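Local coordinates for CAS6A (PDB 4C97), which probably cuts CRISPR precursor RNA as a Cas6-family endoribonuclease, a step in CRISPR antiviral defence, at residues G31-V36 and A72-R77; F48-G53 and A61-L66; A80-E85 and V94-Q99. The protein carries 1 engineered substitution. One frame throughout, in Å; residues are numbered along the deposited sequence.

Interaction 1. Residues G31-V36 and A72-R77; sequences GLLREV and ARLAPR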
# COMPACT_ATOMS: atom_id res chain seq x y z
N GLY A 31 -5.90 -9.05 16.08
CA GLY A 31 -6.70 -10.10 16.68
C GLY A 31 -6.76 -11.35 15.83
O GLY A 31 -6.62 -12.47 16.33
N LEU A 32 -7.02 -11.18 14.53
CA LEU A 32 -6.90 -12.33 13.62
C LEU A 32 -5.49 -12.94 13.57
O LEU A 32 -5.31 -14.16 13.53
CB LEU A 32 -7.33 -11.94 12.21
CG LEU A 32 -8.78 -11.51 12.07
CD1 LEU A 32 -9.03 -11.09 10.64
CD2 LEU A 32 -9.73 -12.62 12.47
N LEU A 33 -4.49 -12.07 13.55
CA LEU A 33 -3.08 -12.49 13.52
C LEU A 33 -2.66 -13.33 14.73
O LEU A 33 -2.14 -14.44 14.57
CB LEU A 33 -2.20 -11.26 13.45
CG LEU A 33 -0.95 -11.38 12.59
CD1 LEU A 33 -1.35 -11.58 11.13
CD2 LEU A 33 -0.12 -10.13 12.76
N ARG A 34 -2.88 -12.80 15.93
CA ARG A 34 -2.48 -13.42 17.20
C ARG A 34 -3.00 -14.86 17.21
O ARG A 34 -2.39 -15.77 17.78
CB ARG A 34 -3.05 -12.65 18.40
CG ARG A 34 -2.54 -11.20 18.62
CD ARG A 34 -3.41 -10.43 19.66
NE ARG A 34 -3.73 -9.04 19.29
CZ ARG A 34 -4.91 -8.45 19.47
NH1 ARG A 34 -5.93 -9.10 20.03
NH2 ARG A 34 -5.09 -7.18 19.08
N GLU A 35 -4.13 -15.04 16.56
CA GLU A 35 -4.79 -16.32 16.49
C GLU A 35 -4.18 -17.21 15.41
O GLU A 35 -3.60 -18.26 15.72
CB GLU A 35 -6.26 -16.10 16.18
CG GLU A 35 -7.03 -17.36 15.82
CD GLU A 35 -8.52 -17.09 15.66
OE1 GLU A 35 -8.89 -16.15 14.93
OE2 GLU A 35 -9.31 -17.82 16.29
N VAL A 36 -4.30 -16.80 14.15
CA VAL A 36 -3.94 -17.69 13.04
C VAL A 36 -2.44 -17.67 12.69
O VAL A 36 -1.90 -18.66 12.21
CB VAL A 36 -4.80 -17.42 11.79
CG1 VAL A 36 -4.50 -18.44 10.72
CG2 VAL A 36 -6.28 -17.49 12.13
N ALA A 72 -2.48 -17.57 2.79
CA ALA A 72 -3.07 -18.91 2.92
C ALA A 72 -3.79 -19.01 4.24
O ALA A 72 -4.88 -19.58 4.32
CB ALA A 72 -1.99 -19.97 2.84
N ARG A 73 -3.18 -18.48 5.29
CA ARG A 73 -3.82 -18.55 6.59
C ARG A 73 -4.94 -17.55 6.82
O ARG A 73 -5.95 -17.89 7.45
CB ARG A 73 -2.78 -18.39 7.68
CG ARG A 73 -1.89 -19.58 7.79
CD ARG A 73 -0.74 -19.28 8.71
NE ARG A 73 0.15 -20.43 8.85
CZ ARG A 73 0.86 -20.97 7.86
NH1 ARG A 73 0.80 -20.47 6.63
NH2 ARG A 73 1.63 -22.01 8.11
N LEU A 74 -4.78 -16.33 6.31
CA LEU A 74 -5.73 -15.27 6.63
C LEU A 74 -6.92 -15.17 5.69
O LEU A 74 -8.02 -14.86 6.14
CB LEU A 74 -5.03 -13.92 6.71
CG LEU A 74 -4.45 -13.62 8.09
CD1 LEU A 74 -3.41 -12.54 7.98
CD2 LEU A 74 -5.55 -13.17 9.02
N ALA A 75 -6.70 -15.43 4.39
CA ALA A 75 -7.78 -15.24 3.42
C ALA A 75 -9.03 -16.02 3.81
O ALA A 75 -10.11 -15.43 3.88
CB ALA A 75 -7.31 -15.59 1.99
N PRO A 76 -8.90 -17.33 4.12
CA PRO A 76 -10.10 -18.08 4.51
C PRO A 76 -10.78 -17.50 5.73
O PRO A 76 -12.00 -17.50 5.84
CB PRO A 76 -9.55 -19.49 4.82
CG PRO A 76 -8.23 -19.55 4.17
CD PRO A 76 -7.69 -18.16 4.20
N ARG A 77 -9.97 -17.00 6.67
CA ARG A 77 -10.52 -16.41 7.88
C ARG A 77 -11.22 -15.09 7.54
O ARG A 77 -12.28 -14.79 8.09
CB ARG A 77 -9.41 -16.21 8.91
CG ARG A 77 -9.86 -15.66 10.24
CD ARG A 77 -10.48 -16.72 11.13
NE ARG A 77 -11.09 -16.12 12.32
CZ ARG A 77 -12.21 -15.40 12.29
NH1 ARG A 77 -12.84 -15.18 11.15
NH2 ARG A 77 -12.69 -14.89 13.42

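Interaction 2. Residues F48-G53 and A61-L66; sequences FALGFG and ARVSLL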
# COMPACT_ATOMS: atom_id res chain seq x y z
N PHE A 48 2.38 -7.10 5.58
CA PHE A 48 1.00 -6.73 5.35
C PHE A 48 0.89 -5.22 5.36
O PHE A 48 1.84 -4.50 5.70
CB PHE A 48 0.09 -7.30 6.45
CG PHE A 48 0.44 -6.82 7.83
CD1 PHE A 48 -0.14 -5.67 8.34
CD2 PHE A 48 1.34 -7.51 8.61
CE1 PHE A 48 0.20 -5.21 9.61
CE2 PHE A 48 1.68 -7.06 9.87
CZ PHE A 48 1.11 -5.90 10.36
N ALA A 49 -0.28 -4.75 4.95
CA ALA A 49 -0.65 -3.34 5.14
C ALA A 49 -2.16 -3.27 5.26
O ALA A 49 -2.87 -4.20 4.87
CB ALA A 49 -0.15 -2.45 3.98
N LEU A 50 -2.65 -2.17 5.82
CA LEU A 50 -4.08 -2.02 6.00
C LEU A 50 -4.52 -0.71 5.41
O LEU A 50 -3.74 0.23 5.26
CB LEU A 50 -4.46 -2.10 7.48
CG LEU A 50 -4.05 -3.40 8.19
CD1 LEU A 50 -4.31 -3.27 9.68
CD2 LEU A 50 -4.80 -4.57 7.59
N GLY A 51 -5.79 -0.66 5.03
CA GLY A 51 -6.34 0.57 4.53
C GLY A 51 -7.84 0.63 4.67
O GLY A 51 -8.48 -0.33 5.05
N PHE A 52 -8.38 1.79 4.35
CA PHE A 52 -9.80 1.99 4.40
C PHE A 52 -10.17 3.20 3.60
O PHE A 52 -9.33 4.07 3.30
CB PHE A 52 -10.29 2.15 5.86
CG PHE A 52 -9.64 3.28 6.59
CD1 PHE A 52 -8.44 3.08 7.26
CD2 PHE A 52 -10.21 4.55 6.62
CE1 PHE A 52 -7.82 4.13 7.91
CE2 PHE A 52 -9.59 5.58 7.29
CZ PHE A 52 -8.39 5.36 7.92
N GLY A 53 -11.43 3.26 3.23
CA GLY A 53 -11.88 4.38 2.45
C GLY A 53 -13.36 4.35 2.19
O GLY A 53 -14.12 3.63 2.85
N ALA A 61 -12.90 -1.47 4.13
CA ALA A 61 -11.57 -1.64 4.67
C ALA A 61 -10.81 -2.57 3.76
O ALA A 61 -11.42 -3.27 2.95
CB ALA A 61 -11.62 -2.19 6.05
N ARG A 62 -9.50 -2.60 3.89
CA ARG A 62 -8.69 -3.48 3.06
C ARG A 62 -7.48 -4.02 3.80
O ARG A 62 -6.86 -3.35 4.63
CB ARG A 62 -8.30 -2.81 1.73
CG ARG A 62 -6.93 -2.26 1.67
CD ARG A 62 -6.74 -1.36 0.43
NE ARG A 62 -6.30 -2.01 -0.80
CZ ARG A 62 -5.10 -1.87 -1.36
NH1 ARG A 62 -4.14 -1.15 -0.76
NH2 ARG A 62 -4.83 -2.44 -2.52
N VAL A 63 -7.20 -5.29 3.50
CA VAL A 63 -6.11 -6.01 4.12
C VAL A 63 -5.19 -6.50 3.01
O VAL A 63 -5.63 -7.28 2.16
CB VAL A 63 -6.63 -7.21 4.93
CG1 VAL A 63 -5.47 -8.00 5.54
CG2 VAL A 63 -7.58 -6.74 5.99
N SER A 64 -3.95 -6.02 3.02
CA SER A 64 -2.92 -6.48 2.09
C SER A 64 -2.04 -7.47 2.76
O SER A 64 -1.54 -7.22 3.86
CB SER A 64 -1.98 -5.36 1.63
OG SER A 64 -2.66 -4.35 0.95
N LEU A 65 -1.81 -8.55 2.04
CA LEU A 65 -1.02 -9.69 2.50
C LEU A 65 0.08 -9.90 1.49
O LEU A 65 -0.18 -10.16 0.30
CB LEU A 65 -1.90 -10.92 2.62
CG LEU A 65 -3.17 -10.69 3.46
CD1 LEU A 65 -4.13 -11.87 3.37
CD2 LEU A 65 -2.77 -10.41 4.92
N LEU A 66 1.32 -9.77 1.97
CA LEU A 66 2.49 -9.66 1.08
C LEU A 66 3.31 -10.94 0.96
O LEU A 66 4.28 -11.01 0.19
CB LEU A 66 3.39 -8.50 1.53
CG LEU A 66 2.67 -7.16 1.65
CD1 LEU A 66 3.66 -6.12 2.11
CD2 LEU A 66 2.00 -6.72 0.35

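Interaction 3. Residues A80-E85 and V94-Q99; sequences ALEGEE and VRAVLQ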
# COMPACT_ATOMS: atom_id res chain seq x y z
N ALA A 80 -14.60 -15.84 5.97
CA ALA A 80 -15.60 -16.28 6.94
C ALA A 80 -16.27 -15.11 7.65
O ALA A 80 -17.25 -15.30 8.38
CB ALA A 80 -14.98 -17.21 7.95
N LEU A 81 -15.76 -13.89 7.44
CA LEU A 81 -16.34 -12.71 8.08
C LEU A 81 -17.63 -12.25 7.40
O LEU A 81 -18.39 -11.46 7.97
CB LEU A 81 -15.33 -11.55 8.10
CG LEU A 81 -14.07 -11.79 8.92
CD1 LEU A 81 -13.09 -10.66 8.70
CD2 LEU A 81 -14.41 -11.96 10.40
N GLU A 82 -17.86 -12.71 6.17
CA GLU A 82 -19.09 -12.38 5.44
C GLU A 82 -20.33 -12.68 6.27
O GLU A 82 -20.52 -13.79 6.76
CB GLU A 82 -19.15 -13.12 4.11
CG GLU A 82 -18.09 -12.67 3.12
CD GLU A 82 -18.46 -13.01 1.68
OE1 GLU A 82 -19.11 -14.05 1.46
OE2 GLU A 82 -18.08 -12.22 0.77
N GLY A 83 -21.18 -11.66 6.42
CA GLY A 83 -22.39 -11.77 7.21
C GLY A 83 -22.21 -11.36 8.66
O GLY A 83 -23.19 -11.12 9.36
N GLU A 84 -20.96 -11.26 9.11
CA GLU A 84 -20.66 -11.06 10.53
C GLU A 84 -20.41 -9.60 10.90
O GLU A 84 -20.02 -8.78 10.06
CB GLU A 84 -19.44 -11.89 10.95
CG GLU A 84 -19.64 -13.41 10.83
CD GLU A 84 -20.80 -13.91 11.66
OE1 GLU A 84 -20.92 -13.49 12.83
OE2 GLU A 84 -21.60 -14.73 11.14
N GLU A 85 -20.64 -9.29 12.17
CA GLU A 85 -20.35 -7.96 12.70
C GLU A 85 -18.93 -7.92 13.27
O GLU A 85 -18.50 -8.84 13.97
CB GLU A 85 -21.38 -7.56 13.77
CG GLU A 85 -21.21 -6.15 14.31
CD GLU A 85 -22.29 -5.77 15.31
OE1 GLU A 85 -23.48 -5.93 14.98
OE2 GLU A 85 -21.95 -5.33 16.43
N VAL A 94 -19.93 -7.06 7.75
CA VAL A 94 -19.15 -7.30 6.55
C VAL A 94 -20.06 -7.90 5.50
O VAL A 94 -20.49 -9.05 5.61
CB VAL A 94 -17.96 -8.23 6.83
CG1 VAL A 94 -17.20 -8.54 5.55
CG2 VAL A 94 -17.02 -7.60 7.85
N ARG A 95 -20.36 -7.12 4.47
CA ARG A 95 -21.28 -7.56 3.43
C ARG A 95 -20.62 -8.49 2.45
O ARG A 95 -21.23 -9.46 1.99
CB ARG A 95 -21.83 -6.37 2.66
CG ARG A 95 -22.66 -6.77 1.46
CD ARG A 95 -23.28 -5.55 0.84
NE ARG A 95 -24.16 -4.89 1.81
CZ ARG A 95 -24.30 -3.58 1.94
NH1 ARG A 95 -23.62 -2.74 1.15
NH2 ARG A 95 -25.12 -3.10 2.85
N ALA A 96 -19.37 -8.18 2.11
CA ALA A 96 -18.64 -8.98 1.15
C ALA A 96 -17.15 -8.84 1.40
O ALA A 96 -16.68 -7.81 1.88
CB ALA A 96 -18.98 -8.54 -0.28
N VAL A 97 -16.42 -9.90 1.09
CA VAL A 97 -14.98 -9.87 1.08
C VAL A 97 -14.54 -10.11 -0.36
O VAL A 97 -14.80 -11.18 -0.92
CB VAL A 97 -14.41 -10.95 2.01
CG1 VAL A 97 -12.90 -10.94 1.97
CG2 VAL A 97 -14.90 -10.72 3.43
N LEU A 98 -13.89 -9.11 -0.94
CA LEU A 98 -13.58 -9.11 -2.37
C LEU A 98 -12.08 -9.18 -2.66
O LEU A 98 -11.28 -8.49 -2.04
CB LEU A 98 -14.12 -7.82 -3.00
CG LEU A 98 -15.61 -7.55 -2.79
CD1 LEU A 98 -15.97 -6.23 -3.44
CD2 LEU A 98 -16.43 -8.70 -3.36
N GLN A 99 -11.72 -10.03 -3.64
CA GLN A 99 -10.37 -10.07 -4.17
C GLN A 99 -10.31 -9.50 -5.60
O GLN A 99 -9.26 -9.41 -6.21
CB GLN A 99 -9.86 -11.51 -4.17
CG GLN A 99 -10.63 -12.43 -5.09
CD GLN A 99 -10.02 -13.81 -5.16
OE1 GLN A 99 -9.60 -14.37 -4.15
NE2 GLN A 99 -9.94 -14.36 -6.37

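Interaction 1. Residues G31-V36 and A72-R77
R77 sends CG opposite its backbone N (chi1 -178°) and bends at chi2 (79°). This brings its guanidinium up to L32 and E35. CD2 of L32 sits over the centre of one face of that group, 3.7 Å from R77 CZ. E35 has a straight chain, also with CG opposite its N, and it comes in at the edge. Its OE1 takes a weak, long bond from R77 NE at 3.4 Å, part of a salt bridge. The carboxylate and guanidinium planes are steeply inclined to each other, and the two chains cross at about a right angle.

The segments belong to helices 22-36 and 68-79, the two helices of a ferredoxin-like domain. Both cover the same face of its sheet. Their local axes approach to 10.5 Å at 124°, so mostly side chains bridge the space between them. L74, which is buried, packs against both leucines of segment 31-36. Its CD2 touches L32 CB at 3.9 Å, and its CD1 meets L33 CD1 at 3.9 Å. At the C-terminal end of helix 22-36, V36 CG1 presses on R73 CB at 3.5 Å. The extended R73 chain passes V36 O with its CD at 3.7 Å, while R73 NH1 bonds to G69 O.

Interaction 2. Residues F48-G53 and A61-L66
A beta hairpin of the N-terminal ferredoxin-like domain is built here, from strands 48-55 and 58-65. F48 pairs with L65, L50 with V63 and F52 with A61 as non-hydrogen-bonded antiparallel pairs. A49 with S64 and G51 with R62 are the hydrogen-bonded pairs. S64 N gives to A49 O at 2.8 Å, and A49 N returns a bond to S64 O at 3.0 Å. R62 N gives to G51 O at 2.7 Å, and G51 N gives back to R62 O at 2.9 Å. A CA-H contact from L50 to R62 O, 3.4 Å from CA, adds to the ladder.

L50 and V63 lie side by side and point the same way, with L50 CD2 against V63 CG2 at 3.9 Å. Both also touch F29 of helix 22-36, and L65 on this face reaches L70 and L74 of helix 68-79. F48 puts its CG between the backbone N and carbonyl carbon (chi1 60°), which swings the ring away from strand 58-65 to meet F29.

On the other face, A49 CB faces S64 CB at 4.2 Å. R62 CG runs along the backbone of G51, 3.9 Å from its N. The R62 guanidinium bonds to W104 O and F223 O and makes a cation-pi contact with F223. S64 OG bonds to Y224 O. The hairpin thus has one apolar face for the helices and one face whose buried polar ends are satisfied, tying it to helix 209-225.

Interaction 3. Residues A80-E85 and V94-Q99
E82 reaches along strand 94-98 with its side chain. CG stands opposite the carbonyl carbon (chi1 -67°), and the chain then runs on extended (chi2 -159°). This carries OE2 past A96 to the amide of V97. V97 N donates to OE2 at 2.9 Å in a nearly straight bond, which uses the anti lone pair of the carboxylate oxygen. Along the way E82 CG rests on V97 CG2 at 3.8 Å, and OE2 passes A96 CA at 3.3 Å.

The backbone part is a type II turn from L81 to E84, closed by E84 N to L81 O at 2.8 Å. G83 holds its third position with a positive phi (92°). V94 is gripped on both polar atoms: its O receives G83 N at 2.8 Å, and its N gives to E84 O at 2.9 Å. V94 CB lies 3.5 Å from L81 O. With CG1 anti to the backbone N, CG2 is left near E84 O and L81 CB.

The turn follows helix 68-79 and leads into the edge strand 85-87. V94 also packs on L14 and V97 on L10, both of strand 6-15, while V97 touches Y79 at the end of helix 68-79.

All three interactions lie in the N-terminal ferredoxin-like domain. Interaction 2 is the hairpin at one side of its sheet, where strand 48-55 is outermost. Interaction 3 is at the other side, next to strand 85-87. Their centres are about 15 Å apart, with nearest atoms about 7 Å apart and no touch. Interaction 1 lies above the sheet, with its centre about 14 Å from each of the others. It meets interaction 2 where L74 CD1 packs on L65 CD2 at 3.8 Å. With interaction 3 it is joined by sequence, since residues 72-77 run on toward 80-85. None of the three contacts is assigned to an active site.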